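Local coordinates for protein triosephosphate isomerase (Toxoplasma gondii, PDB 5UPR) that probably interconverts D-glyceraldehyde 3-phosphate and dihydroxyacetone phosphate as a homodimer, through the TIM-barrel domain that makes up this chain, at residues Val29-Ser34 and Gly252-Ile257; Ser72-Ala77 and Ala121-Ala126; Thr198-Arg203 and Glu236-Asp241. One frame throughout, in Å; residues are numbered along the deposited sequence.

Interaction 1: Val29-Ser34 and Gly252-Ile257; sequences VDMLNS and GDFVSI
The ring of F254 meets L32 at its edge: methyl CD2 of L32 lies near the ring plane and sits against the CD2-CE2 side, 3.9 Å from F254 CE2. A second methyl, CE of the selenomethionine M31, approaches F254 CD2 obliquely at 4.3 Å and completes a small apolar cluster. F254 reaches this position because its CG stands anti to the backbone N (chi1 -171°), a torsion that directs the ring toward the barrel strands, where it also touches V44, V46 and V245. L32, from the other helix, rests on V46, so both side chains lie in the layer between helices and strands.

This is the helix-on-barrel arrangement of the TIM fold, seen where the circle closes. Helix 22-34 follows strand 10-15, helix 253-260 follows strand 242-245, and those two strands are neighbours in the barrel. The short helical segments run at 38° to each other with their axes 10.8 Å apart.

M31 covers most of that distance. Its chain leaves the helix extended through chi1 and chi2, then turns at chi3 (76°), which lays SE against the backbone of G252, 3.7 Å from G252 CA, and turns CE back among the side chains. M31 and V255 pass alongside one another, running in opposing senses, with V255 CG2 4.1 Å from M31 CE and 4.2 Å from M31 CG. At the end of 29-34, D30 O accepts from both S34 N and S34 OG, which come from opposite faces of its carbonyl plane; the hydroxyl bond from S34 OG to D30 O measures 2.9 Å.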
loop_
_atom_site.group_PDB
_atom_site.type_symbol
_atom_site.label_atom_id
_atom_site.label_comp_id
_atom_site.label_asym_id
_atom_site.label_seq_id
_atom_site.Cartn_x
_atom_site.Cartn_y
_atom_site.Cartn_z
ATOM N N VAL A 29 -10.071 12.592 -14.065
ATOM C CA VAL A 29 -9.742 13.951 -13.671
ATOM C C VAL A 29 -10.448 14.953 -14.623
ATOM O O VAL A 29 -11.034 15.941 -14.162
ATOM C CB VAL A 29 -8.211 14.189 -13.683
ATOM C CG1 VAL A 29 -7.881 15.691 -13.631
ATOM C CG2 VAL A 29 -7.514 13.473 -12.536
ATOM N N ASP A 30 -10.401 14.676 -15.933
ATOM C CA ASP A 30 -11.095 15.531 -16.921
ATOM C C ASP A 30 -12.621 15.575 -16.650
ATOM O O ASP A 30 -13.247 16.618 -16.750
ATOM C CB ASP A 30 -10.876 15.032 -18.342
ATOM C CG ASP A 30 -9.397 15.198 -18.839
ATOM O OD1 ASP A 30 -8.562 15.840 -18.155
ATOM O OD2 ASP A 30 -9.041 14.632 -19.890
HETATM N N MSE A 31 -13.218 14.444 -16.297
HETATM C CA MSE A 31 -14.645 14.422 -15.932
HETATM C C MSE A 31 -14.892 15.309 -14.738
HETATM O O MSE A 31 -15.864 16.043 -14.729
HETATM C CB MSE A 31 -15.084 13.009 -15.552
HETATM C CG MSE A 31 -16.558 12.874 -15.201
HETATM SE SE MSE A 31 -16.740 11.148 -14.308
HETATM C CE MSE A 31 -15.993 11.765 -12.630
ATOM N N LEU A 32 -14.029 15.255 -13.724
ATOM C CA LEU A 32 -14.259 16.041 -12.500
ATOM C C LEU A 32 -14.068 17.547 -12.784
ATOM O O LEU A 32 -14.858 18.376 -12.291
ATOM C CB LEU A 32 -13.335 15.576 -11.385
ATOM C CG LEU A 32 -13.617 14.154 -10.830
ATOM C CD1 LEU A 32 -12.403 13.659 -10.082
ATOM C CD2 LEU A 32 -14.886 14.094 -9.943
ATOM N N ASN A 33 -13.046 17.874 -13.609
ATOM C CA ASN A 33 -12.768 19.264 -13.985
ATOM C C ASN A 33 -13.868 19.900 -14.861
ATOM O O ASN A 33 -14.115 21.083 -14.738
ATOM C CB ASN A 33 -11.424 19.394 -14.731
ATOM C CG ASN A 33 -10.214 19.251 -13.814
ATOM O OD1 ASN A 33 -10.298 19.450 -12.607
ATOM N ND2 ASN A 33 -9.088 18.944 -14.390
ATOM N N SER A 34 -14.497 19.138 -15.741
ATOM C CA SER A 34 -15.526 19.672 -16.635
ATOM C C SER A 34 -16.953 19.434 -16.115
ATOM O O SER A 34 -17.878 19.793 -16.793
ATOM C CB SER A 34 -15.467 19.004 -18.007
ATOM O OG SER A 34 -14.211 18.726 -18.533
ATOM N N GLY A 252 -19.164 8.323 -15.065
ATOM C CA GLY A 252 -19.998 9.534 -15.041
ATOM C C GLY A 252 -21.096 9.515 -13.992
ATOM O O GLY A 252 -21.547 10.565 -13.585
ATOM N N ASP A 253 -21.500 8.334 -13.528
ATOM C CA ASP A 253 -22.513 8.187 -12.488
ATOM C C ASP A 253 -22.074 8.874 -11.202
ATOM O O ASP A 253 -22.905 9.322 -10.423
ATOM C CB ASP A 253 -22.855 6.701 -12.271
ATOM C CG ASP A 253 -24.168 6.504 -11.447
ATOM O OD1 ASP A 253 -25.157 7.180 -11.771
ATOM O OD2 ASP A 253 -24.263 5.673 -10.545
ATOM N N PHE A 254 -20.762 8.987 -10.975
ATOM C CA PHE A 254 -20.225 9.654 -9.796
ATOM C C PHE A 254 -20.726 11.070 -9.700
ATOM O O PHE A 254 -21.061 11.515 -8.607
ATOM C CB PHE A 254 -18.687 9.644 -9.820
ATOM C CG PHE A 254 -18.046 10.119 -8.551
ATOM C CD1 PHE A 254 -18.240 9.430 -7.347
ATOM C CD2 PHE A 254 -17.156 11.181 -8.576
ATOM C CE1 PHE A 254 -17.593 9.814 -6.202
ATOM C CE2 PHE A 254 -16.531 11.592 -7.442
ATOM C CZ PHE A 254 -16.730 10.914 -6.235
ATOM N N VAL A 255 -20.782 11.770 -10.830
ATOM C CA VAL A 255 -21.249 13.168 -10.818
ATOM C C VAL A 255 -22.755 13.244 -10.441
ATOM O O VAL A 255 -23.160 14.175 -9.733
ATOM C CB VAL A 255 -20.951 13.855 -12.166
ATOM C CG1 VAL A 255 -21.523 15.274 -12.220
ATOM C CG2 VAL A 255 -19.459 13.914 -12.419
ATOM N N SER A 256 -23.566 12.300 -10.897
ATOM C CA SER A 256 -24.969 12.230 -10.438
ATOM C C SER A 256 -25.084 12.014 -8.934
ATOM O O SER A 256 -26.004 12.530 -8.330
ATOM C CB SER A 256 -25.767 11.125 -11.104
ATOM O OG SER A 256 -25.503 11.072 -12.486
ATOM N N ILE A 257 -24.172 11.235 -8.336
ATOM C CA ILE A 257 -24.248 10.963 -6.901
ATOM C C ILE A 257 -23.901 12.222 -6.130
ATOM O O ILE A 257 -24.584 12.536 -5.171
ATOM C CB ILE A 257 -23.391 9.765 -6.480
ATOM C CG1 ILE A 257 -23.915 8.479 -7.105
ATOM C CG2 ILE A 257 -23.360 9.607 -4.950
ATOM C CD1 ILE A 257 -22.917 7.312 -7.159
#

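Interaction 2: Ser72-Ala77 and Ala121-Ala126; sequences SSTQQA and AKKVRA. With SO4 (sulfate ion), chain F.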
loop_
_atom_site.group_PDB
_atom_site.type_symbol
_atom_site.label_atom_id
_atom_site.label_comp_id
_atom_site.label_asym_id
_atom_site.label_seq_id
_atom_site.Cartn_x
_atom_site.Cartn_y
_atom_site.Cartn_z
ATOM N N SER A 72 -3.378 3.723 5.070
ATOM C CA SER A 72 -2.280 4.456 5.710
ATOM C C SER A 72 -1.669 3.549 6.789
ATOM O O SER A 72 -2.418 2.817 7.423
ATOM C CB SER A 72 -2.961 5.674 6.344
ATOM O OG SER A 72 -2.009 6.516 6.753
ATOM N N SER A 73 -0.341 3.526 6.944
ATOM C CA SER A 73 0.309 2.534 7.780
ATOM C C SER A 73 0.017 2.720 9.311
ATOM O O SER A 73 -0.243 3.842 9.814
ATOM C CB SER A 73 1.808 2.596 7.531
ATOM O OG SER A 73 2.468 1.526 8.182
ATOM N N THR A 74 0.076 1.593 10.041
ATOM C CA THR A 74 0.207 1.616 11.471
ATOM C C THR A 74 1.479 2.349 11.925
ATOM O O THR A 74 1.565 2.801 13.049
ATOM C CB THR A 74 0.278 0.208 12.104
ATOM O OG1 THR A 74 1.328 -0.549 11.493
ATOM C CG2 THR A 74 -0.977 -0.499 11.917
ATOM N N GLN A 75 2.468 2.387 11.045
ATOM C CA GLN A 75 3.782 2.997 11.351
ATOM C C GLN A 75 3.653 4.471 10.991
ATOM O O GLN A 75 3.407 4.809 9.822
ATOM C CB GLN A 75 4.887 2.316 10.559
ATOM C CG GLN A 75 4.856 0.795 10.700
ATOM C CD GLN A 75 4.946 0.357 12.142
ATOM O OE1 GLN A 75 6.005 0.494 12.739
ATOM N NE2 GLN A 75 3.871 -0.158 12.686
ATOM N N GLN A 76 3.788 5.336 11.989
ATOM C CA GLN A 76 3.353 6.703 11.850
ATOM C C GLN A 76 4.269 7.604 11.031
ATOM O O GLN A 76 3.799 8.468 10.322
ATOM C CB GLN A 76 3.193 7.332 13.274
ATOM C CG GLN A 76 2.719 8.759 13.224
ATOM C CD GLN A 76 2.343 9.325 14.584
ATOM O OE1 GLN A 76 1.777 8.624 15.435
ATOM N NE2 GLN A 76 2.606 10.621 14.767
ATOM N N ALA A 77 5.569 7.404 11.122
ATOM C CA ALA A 77 6.557 8.370 10.631
ATOM C C ALA A 77 7.386 7.717 9.480
ATOM O O ALA A 77 6.902 6.821 8.858
ATOM C CB ALA A 77 7.461 8.781 11.770
ATOM N N ALA A 121 -7.760 0.943 14.466
ATOM C CA ALA A 121 -7.703 2.038 15.425
ATOM C C ALA A 121 -6.299 2.657 15.498
ATOM O O ALA A 121 -6.147 3.907 15.580
ATOM C CB ALA A 121 -8.131 1.524 16.775
ATOM N N LYS A 122 -5.268 1.792 15.522
ATOM C CA LYS A 122 -3.896 2.283 15.524
ATOM C C LYS A 122 -3.587 3.108 14.275
ATOM O O LYS A 122 -2.931 4.160 14.370
ATOM C CB LYS A 122 -2.921 1.125 15.628
ATOM C CG LYS A 122 -1.458 1.481 15.703
ATOM C CD LYS A 122 -0.604 0.253 16.017
ATOM C CE LYS A 122 0.853 0.678 16.128
ATOM N NZ LYS A 122 1.254 1.198 17.454
ATOM N N LYS A 123 -4.077 2.658 13.100
ATOM C CA LYS A 123 -3.893 3.460 11.888
ATOM C C LYS A 123 -4.585 4.829 12.028
ATOM O O LYS A 123 -4.017 5.848 11.599
ATOM C CB LYS A 123 -4.397 2.744 10.661
ATOM C CG LYS A 123 -3.644 1.512 10.254
ATOM C CD LYS A 123 -4.189 0.774 9.030
ATOM C CE LYS A 123 -3.202 -0.246 8.603
ATOM N NZ LYS A 123 -3.259 -0.595 7.189
ATOM N N VAL A 124 -5.794 4.838 12.582
ATOM C CA VAL A 124 -6.570 6.090 12.708
ATOM C C VAL A 124 -5.799 7.095 13.592
ATOM O O VAL A 124 -5.610 8.266 13.214
ATOM C CB VAL A 124 -8.002 5.883 13.234
ATOM C CG1 VAL A 124 -8.699 7.231 13.448
ATOM C CG2 VAL A 124 -8.846 5.033 12.279
ATOM N N ARG A 125 -5.370 6.629 14.755
ATOM C CA ARG A 125 -4.624 7.477 15.683
ATOM C C ARG A 125 -3.361 8.074 15.031
ATOM O O ARG A 125 -3.060 9.256 15.213
ATOM C CB ARG A 125 -4.185 6.678 16.919
ATOM C CG ARG A 125 -3.312 7.400 17.913
ATOM C CD ARG A 125 -4.043 8.673 18.382
ATOM N NE ARG A 125 -3.274 9.551 19.288
ATOM C CZ ARG A 125 -3.287 9.564 20.615
ATOM N NH1 ARG A 125 -4.106 8.787 21.333
ATOM N NH2 ARG A 125 -2.423 10.331 21.238
ATOM N N ALA A 126 -2.609 7.234 14.324
ATOM C CA ALA A 126 -1.387 7.662 13.665
ATOM C C ALA A 126 -1.665 8.731 12.607
ATOM O O ALA A 126 -0.947 9.746 12.502
ATOM C CB ALA A 126 -0.696 6.483 13.047
HETATM S S SO4 F . -3.461 9.108 24.668
HETATM O O1 SO4 F . -4.449 9.834 23.836
HETATM O O2 SO4 F . -2.109 9.544 24.256
HETATM O O3 SO4 F . -3.706 9.526 26.068
HETATM O O4 SO4 F . -3.621 7.634 24.553
HETATM O O HOH W 1 -2.075 5.891 9.569
#
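T74 and K123 form the tight heart of this contact, methyl CG2 of T74 lying 3.7 Å from K123 CG as the two side chains cross obliquely. The aliphatic chain of K123 then runs alongside the carbonyl of S72, whose O is 3.1 Å from K123 CD. K123 is extended beyond CG, which carries its ammonium on to salt bridges with D71 and E115. One water is built into the same buried side: it donates to S73 O and to K123 O, and accepts from S72 OG at 2.9 Å. Further along the helix, A126 CB packs 4.0 Å from Q76 CB.

In triosephosphate isomerases the loop after the third barrel strand is long and takes part in dimerisation, and 72-77 belongs to it here. T74 also packs on F109 of the second subunit, Q75 and K122 on G110 of that subunit. The loop is held in shape from within: S73 OG, also hydrogen-bonded to E84, accepts from Q75 N in an ST turn, while T74 OG1 receives Q75 NE2 at 2.8 Å, in the amide plane of Q75.

The outer side is looser. K122 is exposed and lays its methylenes along T74, CD 4.0 Å from T74 CB, before bending at chi4 (84°). Q76 reaches over A126 to hydrogen bonds with N129 and E130. R125 makes no close contact with the loop; bonded also to N129 and A164, its guanidinium offers an edge to a sulfate, probably from the crystallisation liquor. R125 NH1 gives O1 of this ion a 2.7 Å bond, and R125 NH2 bonds O2.

Interaction 3: Thr198-Arg203 and Glu236-Asp241; sequences THRDIR and EGEDVD
A type I beta turn, G237 to V240, leads into strand 242-245, and its D239 is the hub of a salt-bridge network with helix 192-209. D239 OD1 receives R203 NE at 2.7 Å on its anti lone pair, with guanidinium and carboxylate nearly coplanar. R200 comes to the same carboxylate in another manner: it bends at chi2 and chi3 so that D239 OD2 lies over one face of its guanidinium. R200 NH1 is modelled 2.5 Å from D239 OD1, a separation short enough that the exact placement is doubtful. A long bridge, 3.7 Å between R200 NH2 and E238 OE2, extends the network outward.

R203 is gripped on several sides, which should fix the rotation of its head. The bend at chi3 (-55°) turns its edge to the turn, so that NE takes the carboxylate of D239 and NH2 its backbone O, at 3.3 Å. R203 NH2 also meets D241 OD2 at 2.8 Å, on the syn side of that carboxylate. In the TIM barrel this joins a helix of the outer layer to the loop entering the last strand: R203 NH1 is held by A215 O and T218 O, and D241 continues to R8 and to the backbone N of V220.

H199 supplies the other bond to D239 O, from ND1 at 3.0 Å. It and R203 NH2 reach this buried carbonyl from opposite faces of its plane, each well out of it, so neither lies on a lone pair. The acceptor lies near the plane of the imidazole, whereas one face of that ring carries V240 CG2 in a CH-pi contact, 4.0 Å from its centroid.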
loop_
_atom_site.group_PDB
_atom_site.type_symbol
_atom_site.label_atom_id
_atom_site.label_comp_id
_atom_site.label_asym_id
_atom_site.label_seq_id
_atom_site.Cartn_x
_atom_site.Cartn_y
_atom_site.Cartn_z
ATOM N N THR A 198 -29.698 3.131 11.021
ATOM C CA THR A 198 -28.369 2.724 11.472
ATOM C C THR A 198 -27.469 3.945 11.635
ATOM O O THR A 198 -26.649 3.983 12.554
ATOM C CB THR A 198 -27.705 1.749 10.501
ATOM O OG1 THR A 198 -28.574 0.672 10.220
ATOM C CG2 THR A 198 -26.425 1.179 11.103
ATOM N N HIS A 199 -27.598 4.925 10.744
ATOM C CA HIS A 199 -26.806 6.125 10.871
ATOM C C HIS A 199 -27.169 6.872 12.182
ATOM O O HIS A 199 -26.300 7.410 12.846
ATOM C CB HIS A 199 -26.983 7.073 9.729
ATOM C CG HIS A 199 -26.225 6.709 8.489
ATOM N ND1 HIS A 199 -25.571 7.648 7.742
ATOM C CD2 HIS A 199 -26.058 5.530 7.847
ATOM C CE1 HIS A 199 -25.003 7.067 6.697
ATOM N NE2 HIS A 199 -25.309 5.786 6.715
ATOM N N ARG A 200 -28.420 6.885 12.544
ATOM C CA ARG A 200 -28.833 7.488 13.809
ATOM C C ARG A 200 -28.271 6.719 15.028
ATOM O O ARG A 200 -27.904 7.338 15.982
ATOM C CB ARG A 200 -30.354 7.627 13.862
ATOM C CG ARG A 200 -30.917 8.348 15.103
ATOM C CD ARG A 200 -30.225 9.656 15.336
ATOM N NE ARG A 200 -31.201 10.700 15.626
ATOM C CZ ARG A 200 -31.079 11.978 15.246
ATOM N NH1 ARG A 200 -29.975 12.450 14.599
ATOM N NH2 ARG A 200 -32.062 12.853 15.537
ATOM N N ASP A 201 -28.202 5.381 14.980
ATOM C CA ASP A 201 -27.536 4.594 15.982
ATOM C C ASP A 201 -26.046 4.950 16.094
ATOM O O ASP A 201 -25.525 5.009 17.177
ATOM C CB ASP A 201 -27.610 3.092 15.669
ATOM C CG ASP A 201 -28.984 2.473 15.868
ATOM O OD1 ASP A 201 -29.835 3.070 16.580
ATOM O OD2 ASP A 201 -29.129 1.330 15.368
ATOM N N ILE A 202 -25.382 5.149 14.975
ATOM C CA ILE A 202 -23.998 5.533 14.945
ATOM C C ILE A 202 -23.839 6.919 15.593
ATOM O O ILE A 202 -22.925 7.118 16.416
ATOM C CB ILE A 202 -23.426 5.516 13.505
ATOM C CG1 ILE A 202 -23.316 4.084 13.015
ATOM C CG2 ILE A 202 -22.076 6.284 13.448
ATOM C CD1 ILE A 202 -23.210 4.027 11.534
ATOM N N ARG A 203 -24.732 7.831 15.274
ATOM C CA ARG A 203 -24.680 9.194 15.871
ATOM C C ARG A 203 -24.985 9.162 17.378
ATOM O O ARG A 203 -24.352 9.874 18.118
ATOM C CB ARG A 203 -25.569 10.170 15.105
ATOM C CG ARG A 203 -25.231 11.643 15.329
ATOM C CD ARG A 203 -26.086 12.609 14.501
ATOM N NE ARG A 203 -26.009 12.298 13.054
ATOM C CZ ARG A 203 -24.979 12.554 12.257
ATOM N NH1 ARG A 203 -23.900 13.164 12.686
ATOM N NH2 ARG A 203 -25.039 12.180 10.981
ATOM N N GLU A 236 -32.457 11.477 1.755
ATOM C CA GLU A 236 -33.564 12.057 2.505
ATOM C C GLU A 236 -33.390 11.849 3.997
ATOM O O GLU A 236 -33.922 12.615 4.754
ATOM C CB GLU A 236 -34.915 11.528 2.025
ATOM C CG GLU A 236 -35.187 11.953 0.584
ATOM C CD GLU A 236 -36.410 11.255 -0.036
ATOM O OE1 GLU A 236 -37.108 10.485 0.665
ATOM O OE2 GLU A 236 -36.681 11.509 -1.223
ATOM N N GLY A 237 -32.634 10.829 4.432
ATOM C CA GLY A 237 -32.397 10.661 5.844
ATOM C C GLY A 237 -31.624 11.814 6.456
ATOM O O GLY A 237 -30.573 12.219 5.987
ATOM N N GLU A 238 -32.152 12.326 7.544
ATOM C CA GLU A 238 -31.545 13.413 8.293
ATOM C C GLU A 238 -30.115 13.073 8.827
ATOM O O GLU A 238 -29.331 13.960 9.016
ATOM C CB GLU A 238 -32.537 13.704 9.450
ATOM C CG GLU A 238 -32.099 14.490 10.590
ATOM C CD GLU A 238 -33.330 14.731 11.536
ATOM O OE1 GLU A 238 -34.531 14.654 11.105
ATOM O OE2 GLU A 238 -33.107 15.046 12.694
ATOM N N ASP A 239 -29.830 11.808 9.076
ATOM C CA ASP A 239 -28.505 11.358 9.576
ATOM C C ASP A 239 -27.598 10.753 8.475
ATOM O O ASP A 239 -26.488 10.263 8.782
ATOM C CB ASP A 239 -28.732 10.376 10.701
ATOM C CG ASP A 239 -29.369 11.089 11.911
ATOM O OD1 ASP A 239 -28.659 11.837 12.590
ATOM O OD2 ASP A 239 -30.573 10.990 12.165
ATOM N N VAL A 240 -28.058 10.801 7.217
ATOM C CA VAL A 240 -27.269 10.362 6.065
ATOM C C VAL A 240 -26.664 11.603 5.442
ATOM O O VAL A 240 -27.381 12.409 4.875
ATOM C CB VAL A 240 -28.131 9.628 5.036
ATOM C CG1 VAL A 240 -27.307 9.238 3.761
ATOM C CG2 VAL A 240 -28.669 8.353 5.668
ATOM N N ASP A 241 -25.360 11.805 5.646
ATOM C CA ASP A 241 -24.676 13.070 5.285
ATOM C C ASP A 241 -23.985 13.009 3.910
ATOM O O ASP A 241 -23.321 13.944 3.495
ATOM C CB ASP A 241 -23.649 13.432 6.340
ATOM C CG ASP A 241 -24.278 13.612 7.715
ATOM O OD1 ASP A 241 -25.338 14.192 7.792
ATOM O OD2 ASP A 241 -23.740 13.147 8.732
#

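How the interactions relate
The three contacts sample the outer layer of one TIM barrel. None touches another: the nearest atoms are about 9 Å apart between interactions 1 and 3, and about 13 Å between 2 and 3. Interactions 1 and 2 lie on opposite sides of the chain's centre, their own centres 31 Å apart. Along the chain, interaction 1 encloses the other two, which follow in series. Interaction 2 alone is touched by the second subunit. In this family the active site lies at the C-terminal ends of the strands; loop 72-77 follows such an end, whereas 236-241 leads into a strand's start. The sulfate on R125, probably from the crystallisation liquor, is no evidence of that site.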